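Local coordinates for protein arabinogalactan endo-1,4-beta-galactosidase (Ignisphaera aggregans, PDB 7OSK) that probably hydrolyses internal beta-1,4-galactosidic links of arabinogalactan through its glycosyl hydrolase family 53 catalytic domain, the part of the longer protein present here, at residues R116-A121 / L173-E178; V95-Y100 / Y166-N171. One frame throughout, in Å; residues are numbered along the deposited sequence.

Contact 1: residues R116-A121 / L173-E178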
loop_
_atom_site.group_PDB
_atom_site.type_symbol
_atom_site.label_atom_id
_atom_site.label_comp_id
_atom_site.label_asym_id
_atom_site.label_seq_id
_atom_site.Cartn_x
_atom_site.Cartn_y
_atom_site.Cartn_z
ATOM N N ARG A 116 1.847 16.662 -3.624
ATOM C CA ARG A 116 0.541 16.162 -4.058
ATOM C C ARG A 116 -0.013 15.118 -3.093
ATOM O O ARG A 116 -1.216 15.075 -2.843
ATOM C CB ARG A 116 0.628 15.568 -5.468
ATOM C CG ARG A 116 -0.548 14.667 -5.831
ATOM C CD ARG A 116 -0.781 14.567 -7.337
ATOM N NE ARG A 116 0.460 14.538 -8.111
ATOM C CZ ARG A 116 0.873 15.502 -8.934
ATOM N NH1 ARG A 116 0.154 16.605 -9.122
ATOM N NH2 ARG A 116 2.020 15.360 -9.583
ATOM N N MET A 117 0.863 14.278 -2.555
ATOM C CA MET A 117 0.444 13.232 -1.630
ATOM C C MET A 117 0.052 13.807 -0.277
ATOM O O MET A 117 -0.862 13.308 0.374
ATOM C CB MET A 117 1.557 12.200 -1.453
ATOM C CG MET A 117 1.793 11.328 -2.672
ATOM S SD MET A 117 0.374 10.289 -3.077
ATOM C CE MET A 117 -0.429 11.272 -4.343
ATOM N N THR A 118 0.746 14.856 0.147
ATOM C CA THR A 118 0.489 15.466 1.445
ATOM C C THR A 118 -0.858 16.187 1.459
ATOM O O THR A 118 -1.543 16.217 2.483
ATOM C CB THR A 118 1.608 16.458 1.830
ATOM O OG1 THR A 118 2.852 15.754 1.947
ATOM C CG2 THR A 118 1.301 17.147 3.155
ATOM N N ASP A 119 -1.235 16.767 0.324
ATOM C CA ASP A 119 -2.491 17.500 0.234
ATOM C C ASP A 119 -3.679 16.562 0.401
ATOM O O ASP A 119 -4.699 16.940 0.973
ATOM C CB ASP A 119 -2.602 18.241 -1.099
ATOM C CG ASP A 119 -3.953 18.910 -1.275
ATOM O OD1 ASP A 119 -4.162 19.995 -0.691
ATOM O OD2 ASP A 119 -4.808 18.345 -1.991
ATOM N N PHE A 120 -3.545 15.342 -0.103
ATOM C CA PHE A 120 -4.616 14.359 0.007
ATOM C C PHE A 120 -4.669 13.788 1.418
ATOM O O PHE A 120 -5.745 13.634 1.996
ATOM C CB PHE A 120 -4.423 13.235 -1.011
ATOM C CG PHE A 120 -5.612 12.328 -1.137
ATOM C CD1 PHE A 120 -6.729 12.727 -1.853
ATOM C CD2 PHE A 120 -5.617 11.081 -0.542
ATOM C CE1 PHE A 120 -7.825 11.900 -1.971
ATOM C CE2 PHE A 120 -6.713 10.249 -0.658
ATOM C CZ PHE A 120 -7.816 10.659 -1.374
ATOM N N ALA A 121 -3.498 13.478 1.965
ATOM C CA ALA A 121 -3.397 12.934 3.314
ATOM C C ALA A 121 -3.939 13.929 4.333
ATOM O O ALA A 121 -4.503 13.539 5.354
ATOM C CB ALA A 121 -1.955 12.576 3.635
ATOM N N LEU A 173 8.612 14.403 6.693
ATOM C CA LEU A 173 7.578 14.293 7.717
ATOM C C LEU A 173 7.324 15.632 8.405
ATOM O O LEU A 173 6.214 15.892 8.869
ATOM C CB LEU A 173 7.960 13.231 8.748
ATOM C CG LEU A 173 8.014 11.793 8.217
ATOM C CD1 LEU A 173 8.496 10.841 9.292
ATOM C CD2 LEU A 173 6.661 11.343 7.685
ATOM N N LYS A 174 8.346 16.484 8.466
ATOM C CA LYS A 174 8.165 17.837 8.985
ATOM C C LYS A 174 7.257 18.642 8.060
ATOM O O LYS A 174 6.529 19.527 8.511
ATOM C CB LYS A 174 9.511 18.551 9.149
ATOM C CG LYS A 174 10.054 18.565 10.573
ATOM C CD LYS A 174 9.172 19.394 11.502
ATOM C CE LYS A 174 9.723 19.429 12.916
ATOM N NZ LYS A 174 8.744 20.019 13.867
ATOM N N TYR A 175 7.312 18.334 6.767
ATOM C CA TYR A 175 6.456 18.987 5.784
ATOM C C TYR A 175 4.999 18.569 5.981
ATOM O O TYR A 175 4.095 19.410 5.971
ATOM C CB TYR A 175 6.927 18.657 4.363
ATOM C CG TYR A 175 6.040 19.186 3.257
ATOM C CD1 TYR A 175 4.966 18.440 2.787
ATOM C CD2 TYR A 175 6.283 20.422 2.674
ATOM C CE1 TYR A 175 4.155 18.914 1.774
ATOM C CE2 TYR A 175 5.476 20.904 1.658
ATOM C CZ TYR A 175 4.413 20.146 1.213
ATOM O OH TYR A 175 3.606 20.620 0.202
ATOM N N MET A 176 4.777 17.273 6.178
ATOM C CA MET A 176 3.427 16.742 6.332
ATOM C C MET A 176 2.789 17.206 7.642
ATOM O O MET A 176 1.582 17.443 7.703
ATOM C CB MET A 176 3.443 15.212 6.279
ATOM C CG MET A 176 4.195 14.638 5.093
ATOM S SD MET A 176 3.913 12.879 4.829
ATOM C CE MET A 176 2.194 12.893 4.319
ATOM N N ALA A 177 3.605 17.334 8.684
ATOM C CA ALA A 177 3.114 17.731 10.001
ATOM C C ALA A 177 2.519 19.137 9.975
ATOM O O ALA A 177 1.559 19.425 10.693
ATOM C CB ALA A 177 4.235 17.654 11.029
ATOM N N GLU A 178 3.081 20.005 9.140
ATOM C CA GLU A 178 2.677 21.408 9.107
ATOM C C GLU A 178 1.428 21.631 8.266
ATOM O O GLU A 178 0.652 22.554 8.523
ATOM C CB GLU A 178 3.823 22.270 8.583
ATOM C CG GLU A 178 4.995 22.322 9.536
ATOM C CD GLU A 178 4.600 22.843 10.906
ATOM O OE1 GLU A 178 3.814 23.814 10.967
ATOM O OE2 GLU A 178 5.074 22.278 11.916
#
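Thr118 carries this contact between two helices, meeting both Tyr175 and Met176. It comes to the edge of the tyrosine ring, not to a face. Thr118 CB lies in the ring plane, 3.5 Å from Tyr175 CE1, and Thr118 OG1 is near that plane too, 3.4 Å from the same carbon. CG2 of Thr118 stands anti to the backbone N and reaches the other backbone, 3.8 Å from Met176 CA. Thr118 OG1 also touches the methionine chain, 3.6 Å from Met176 CG. That chain bends at its thioether (chi3 68°), and Met176 CE ends 4.2 Å from Ala121 CB. The threonine hydroxyl is satisfied within its own helix by the carbonyl of Leu114. With an alanine here OG1 and CG2 go, which would probably leave a gap between the Tyr175 edge and the Met176 chain, and the Leu114 carbonyl without its hydroxyl partner. The Tyr175 ring also stacks with His179. The axes of 116-121 and 173-178 approach to 9.9 Å and cross at -38°. These are neighbouring outer helices of the TIM barrel, 114-126 and 158-178. Beneath them Ala121 rests on Leu93 and Val131, and Met176 on Ile133, side chains of strands 90-95 and 130-135.

Contact 2: residues V95-Y100 / Y166-N171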
loop_
_atom_site.group_PDB
_atom_site.type_symbol
_atom_site.label_atom_id
_atom_site.label_comp_id
_atom_site.label_asym_id
_atom_site.label_seq_id
_atom_site.Cartn_x
_atom_site.Cartn_y
_atom_site.Cartn_z
ATOM N N VAL A 95 4.961 7.610 -1.619
ATOM C CA VAL A 95 5.614 8.887 -1.886
ATOM C C VAL A 95 6.955 8.666 -2.581
ATOM O O VAL A 95 7.862 8.046 -2.022
ATOM C CB VAL A 95 5.835 9.698 -0.583
ATOM C CG1 VAL A 95 6.619 10.976 -0.863
ATOM C CG2 VAL A 95 4.505 10.030 0.074
ATOM N N TRP A 96 7.062 9.176 -3.804
ATOM C CA TRP A 96 8.315 9.162 -4.548
ATOM C C TRP A 96 9.015 10.500 -4.360
ATOM O O TRP A 96 8.362 11.539 -4.247
ATOM C CB TRP A 96 8.064 8.885 -6.031
ATOM C CG TRP A 96 7.532 7.507 -6.306
ATOM C CD1 TRP A 96 7.921 6.343 -5.707
ATOM C CD2 TRP A 96 6.510 7.151 -7.243
ATOM N NE1 TRP A 96 7.207 5.286 -6.216
ATOM C CE2 TRP A 96 6.335 5.756 -7.162
ATOM C CE3 TRP A 96 5.727 7.876 -8.144
ATOM C CZ2 TRP A 96 5.408 5.073 -7.944
ATOM C CZ3 TRP A 96 4.806 7.193 -8.923
ATOM C CH2 TRP A 96 4.654 5.807 -8.816
ATOM N N ASN A 97 10.343 10.475 -4.317
ATOM C CA ASN A 97 11.118 11.676 -4.036
ATOM C C ASN A 97 10.990 12.712 -5.145
ATOM O O ASN A 97 10.669 13.873 -4.885
ATOM C CB ASN A 97 12.589 11.319 -3.824
ATOM C CG ASN A 97 12.807 10.445 -2.602
ATOM O OD1 ASN A 97 11.950 9.641 -2.235
ATOM N ND2 ASN A 97 13.957 10.606 -1.961
ATOM N N ASP A 98 11.241 12.284 -6.377
ATOM C CA ASP A 98 11.175 13.169 -7.534
ATOM C C ASP A 98 10.765 12.393 -8.781
ATOM O O ASP A 98 11.613 12.038 -9.600
ATOM C CB ASP A 98 12.524 13.856 -7.760
ATOM C CG ASP A 98 12.502 14.815 -8.933
ATOM O OD1 ASP A 98 11.452 15.446 -9.169
ATOM O OD2 ASP A 98 13.536 14.936 -9.621
ATOM N N PRO A 99 9.458 12.122 -8.928
ATOM C CA PRO A 99 8.931 11.375 -10.076
ATOM C C PRO A 99 8.826 12.224 -11.348
ATOM O O PRO A 99 7.837 12.150 -12.078
ATOM C CB PRO A 99 7.551 10.924 -9.583
ATOM C CG PRO A 99 7.138 11.980 -8.629
ATOM C CD PRO A 99 8.400 12.438 -7.950
ATOM N N TYR A 100 9.861 13.016 -11.603
ATOM C CA TYR A 100 9.940 13.861 -12.789
ATOM C C TYR A 100 11.335 13.729 -13.383
ATOM O O TYR A 100 12.269 13.377 -12.670
ATOM C CB TYR A 100 9.647 15.322 -12.438
ATOM C CG TYR A 100 8.381 15.521 -11.636
ATOM C CD1 TYR A 100 8.387 15.396 -10.254
ATOM C CD2 TYR A 100 7.183 15.842 -12.260
ATOM C CE1 TYR A 100 7.237 15.578 -9.518
ATOM C CE2 TYR A 100 6.025 16.027 -11.531
ATOM C CZ TYR A 100 6.059 15.894 -10.160
ATOM O OH TYR A 100 4.911 16.076 -9.425
ATOM N N TYR A 166 18.153 10.344 6.162
ATOM C CA TYR A 166 17.742 10.950 7.421
ATOM C C TYR A 166 17.163 12.338 7.191
ATOM O O TYR A 166 16.033 12.621 7.593
ATOM C CB TYR A 166 18.913 11.038 8.401
ATOM C CG TYR A 166 18.561 11.804 9.658
ATOM C CD1 TYR A 166 17.904 11.182 10.712
ATOM C CD2 TYR A 166 18.870 13.154 9.784
ATOM C CE1 TYR A 166 17.571 11.880 11.859
ATOM C CE2 TYR A 166 18.541 13.859 10.926
ATOM C CZ TYR A 166 17.892 13.217 11.960
ATOM O OH TYR A 166 17.564 13.914 13.099
ATOM N N ASN A 167 17.942 13.198 6.542
ATOM C CA ASN A 167 17.555 14.589 6.350
ATOM C C ASN A 167 16.321 14.741 5.468
ATOM O O ASN A 167 15.524 15.656 5.664
ATOM C CB ASN A 167 18.712 15.381 5.748
ATOM C CG ASN A 167 18.429 16.866 5.695
ATOM O OD1 ASN A 167 18.009 17.396 4.664
ATOM N ND2 ASN A 167 18.649 17.546 6.815
ATOM N N TRP A 168 16.165 13.847 4.498
ATOM C CA TRP A 168 15.009 13.896 3.613
ATOM C C TRP A 168 13.760 13.412 4.340
ATOM O O TRP A 168 12.704 14.035 4.245
ATOM C CB TRP A 168 15.238 13.055 2.355
ATOM C CG TRP A 168 14.100 13.152 1.389
ATOM C CD1 TRP A 168 13.924 14.097 0.421
ATOM C CD2 TRP A 168 12.970 12.277 1.306
ATOM N NE1 TRP A 168 12.754 13.865 -0.262
ATOM C CE2 TRP A 168 12.149 12.752 0.261
ATOM C CE3 TRP A 168 12.570 11.138 2.011
ATOM C CZ2 TRP A 168 10.957 12.128 -0.095
ATOM C CZ3 TRP A 168 11.385 10.518 1.655
ATOM C CH2 TRP A 168 10.592 11.015 0.612
ATOM N N THR A 169 13.888 12.304 5.064
ATOM C CA THR A 169 12.772 11.751 5.824
ATOM C C THR A 169 12.306 12.730 6.891
ATOM O O THR A 169 11.106 12.908 7.102
ATOM C CB THR A 169 13.149 10.420 6.500
ATOM O OG1 THR A 169 13.587 9.485 5.507
ATOM C CG2 THR A 169 11.956 9.836 7.250
ATOM N N TYR A 170 13.264 13.352 7.571
ATOM C CA TYR A 170 12.953 14.313 8.617
ATOM C C TYR A 170 12.159 15.474 8.037
ATOM O O TYR A 170 11.056 15.772 8.493
ATOM C CB TYR A 170 14.233 14.823 9.283
ATOM C CG TYR A 170 13.985 15.873 10.341
ATOM C CD1 TYR A 170 13.617 15.515 11.631
ATOM C CD2 TYR A 170 14.116 17.225 10.049
ATOM C CE1 TYR A 170 13.384 16.470 12.599
ATOM C CE2 TYR A 170 13.887 18.188 11.011
ATOM C CZ TYR A 170 13.521 17.806 12.285
ATOM O OH TYR A 170 13.291 18.764 13.246
ATOM N N ASN A 171 12.725 16.114 7.020
ATOM C CA ASN A 171 12.076 17.241 6.362
ATOM C C ASN A 171 10.775 16.828 5.681
ATOM O O ASN A 171 9.826 17.607 5.625
ATOM C CB ASN A 171 13.024 17.873 5.341
ATOM C CG ASN A 171 14.115 18.706 5.993
ATOM O OD1 ASN A 171 13.875 19.407 6.976
ATOM N ND2 ASN A 171 15.322 18.635 5.443
#
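Asn97 lays its side-chain amide over one face of the Trp168 indole. The amide and ring planes are only 10° apart, so this is an amide-on-aromatic stack. Asn97 CB just grazes the six-membered ring, 4.2 Å from Trp168 CZ2. CG is placed anti to the carbonyl carbon (chi1 -64°), and this carries the amide to the indole. Asn97 CG lies 3.5 Å from Trp168 CZ2. Asn97 OD1 lies on the same face, just past the CZ2-CH2 bond, 3.4 Å from Trp168 CH2. Asn97 ND2 lies over the middle of the indole, almost straight above Trp168 CE2 at the ring fusion, 3.6 Å away. The indole is extended from its helix, CG anti to the backbone N (chi1 -177°). Val95 adds an apolar touch at the ring edge, where Val95 CG1 is 4.2 Å from Trp168 CH2. Asn97 is further packed by Pro150 and Trp153. Residues 95-100 leave the C-terminal end of strand 90-95 and enter the loop leading to helix 114-126. The contact thus joins this beta-alpha loop of the TIM barrel to helix 158-178, with Phe135 of strand 130-135 meeting the indole, its ring almost perpendicular.

In the fold
Both contacts use helix 158-178, on the same side of the chain's centre, with centres about 12 Å apart. Contact 1 is buried and joins two helices above the strands. Contact 2 is only partly buried and joins the same helix to a loop. Strand 90-95, that loop and helix 114-126 follow in sequence, so the two contacts hold successive parts of one beta-alpha unit. Their chemistry differs with place: a threonine set between a tyrosine edge and a methionine chain makes contact 1, while a flat amide on an indole dominates contact 2. Neither relies on hydrogen bonds between its segments. Met117 CB and Val95 CG2, 4.0 Å apart, connect them directly. Both lie away from the calcium site.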